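Local atomic coordinates of dinoflagellate luciferase (Lingulodinium polyedrum, PDB entry 1VPR), a protein that catalyses the oxidation of dinoflagellate luciferin, an open tetrapyrrole, by molecular oxygen, emitting flashes of blue light, each of its three luciferase domains being most active at pH 6.3. Residues K52-E55 / H59-L62. Sequence-based numbering, arbitrary orientation.
Sequences KKFE and HYLL
Phe-54, the last residue of strand 52-54, comes closest in backbone to His-59 in the first turn of helix 57-65, their CA atoms lying 6.1 Å apart where the chain turns from strand into helix. With CG beside the backbone N and anti to the carbonyl carbon (chi1 -71°), Phe-54 turns one face to Tyr-60. The tyrosine edge stands nearly upright on it in a T-shaped pair, planes at 84° and centroids 5.2 Å apart. Tyr-60 CD1 comes down near the rim of that face, 3.7 Å from Phe-54 CZ, while Tyr-60 CB adds a CH-pi contact over the same ring. The helix backbone also lies close, with Phe-54 CD2 only 3.5 Å from Tyr-60 CA. Beyond the pair, Tyr-60 OH is hydrogen-bonded to His-34 and Asn-28, which anchors the far end of the ring.

One residue on, Glu-55 covers His-59: its CB sits almost exactly on the imidazole normal, 3.7 Å from the ring centroid, a CH-pi contact. The extended chain carries the carboxylate beyond the CE1-NE2 side of the ring, still above its plane and tilted 34° from it. Glu-55 OE1 thus comes 3.3 Å from His-59 NE2 from above, at a poor angle for a hydrogen bond. The imidazole is held instead through ND1, hydrogen-bonded to Ser-56 OG just before the helix. Strand 52-54 pairs antiparallel with strand 47-49, whose Met-47 and Val-49 touch the side chains of Phe-54 and Tyr-60. The whole is a compact beta-hairpin-to-helix connection, closed by an edge-to-face aromatic pair, in the helical bundle domain preceding the catalytic beta-barrel domain in this third luciferase domain.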
# COMPACT_ATOMS: atom_id res chain seq x y z
N LYS A 52 9.06 -20.00 17.22
CA LYS A 52 7.74 -19.64 17.75
C LYS A 52 6.66 -20.18 16.84
O LYS A 52 6.67 -19.94 15.63
CB LYS A 52 7.61 -18.12 17.88
N LYS A 53 5.73 -20.92 17.42
CA LYS A 53 4.63 -21.46 16.64
C LYS A 53 3.49 -20.45 16.80
O LYS A 53 3.33 -19.83 17.86
CB LYS A 53 4.21 -22.83 17.18
N PHE A 54 2.72 -20.27 15.74
CA PHE A 54 1.60 -19.34 15.79
C PHE A 54 0.31 -20.12 15.65
O PHE A 54 0.21 -21.02 14.81
CB PHE A 54 1.72 -18.30 14.66
CG PHE A 54 2.84 -17.31 14.87
CD1 PHE A 54 4.16 -17.67 14.60
CD2 PHE A 54 2.57 -16.05 15.40
CE1 PHE A 54 5.20 -16.78 14.86
CE2 PHE A 54 3.61 -15.16 15.67
CZ PHE A 54 4.93 -15.53 15.40
N GLU A 55 -0.67 -19.78 16.48
CA GLU A 55 -1.96 -20.45 16.46
C GLU A 55 -2.46 -20.48 15.02
O GLU A 55 -3.06 -21.47 14.58
CB GLU A 55 -2.95 -19.70 17.35
CG GLU A 55 -4.17 -20.52 17.76
CD GLU A 55 -5.22 -19.69 18.51
OE1 GLU A 55 -4.85 -18.88 19.40
OE2 GLU A 55 -6.43 -19.85 18.22
N HIS A 59 -2.54 -14.88 13.29
CA HIS A 59 -1.85 -14.47 14.51
C HIS A 59 -0.46 -13.93 14.19
O HIS A 59 0.05 -13.04 14.89
CB HIS A 59 -1.72 -15.63 15.49
CG HIS A 59 -3.02 -16.00 16.14
ND1 HIS A 59 -4.04 -16.63 15.45
CD2 HIS A 59 -3.49 -15.76 17.38
CE1 HIS A 59 -5.08 -16.75 16.25
NE2 HIS A 59 -4.78 -16.23 17.43
N TYR A 60 0.15 -14.46 13.14
CA TYR A 60 1.48 -14.00 12.74
C TYR A 60 1.33 -12.59 12.17
O TYR A 60 2.10 -11.68 12.48
CB TYR A 60 2.06 -14.92 11.67
CG TYR A 60 3.37 -14.43 11.09
CD1 TYR A 60 4.55 -14.42 11.85
CD2 TYR A 60 3.44 -14.00 9.76
CE1 TYR A 60 5.76 -14.00 11.29
CE2 TYR A 60 4.64 -13.58 9.19
CZ TYR A 60 5.79 -13.58 9.96
OH TYR A 60 6.97 -13.15 9.39
N LEU A 61 0.33 -12.41 11.31
CA LEU A 61 0.07 -11.11 10.71
C LEU A 61 -0.22 -10.06 11.80
O LEU A 61 0.24 -8.93 11.71
CB LEU A 61 -1.11 -11.20 9.74
CG LEU A 61 -0.91 -12.05 8.49
CD1 LEU A 61 -2.11 -11.87 7.58
CD2 LEU A 61 0.39 -11.65 7.78
N LEU A 62 -0.97 -10.44 12.82
CA LEU A 62 -1.27 -9.50 13.89
C LEU A 62 0.01 -9.00 14.52
O LEU A 62 0.15 -7.81 14.79
CB LEU A 62 -2.15 -10.11 14.97
CG LEU A 62 -3.66 -9.99 14.76
CD1 LEU A 62 -4.36 -10.48 16.03
CD2 LEU A 62 -4.04 -8.53 14.49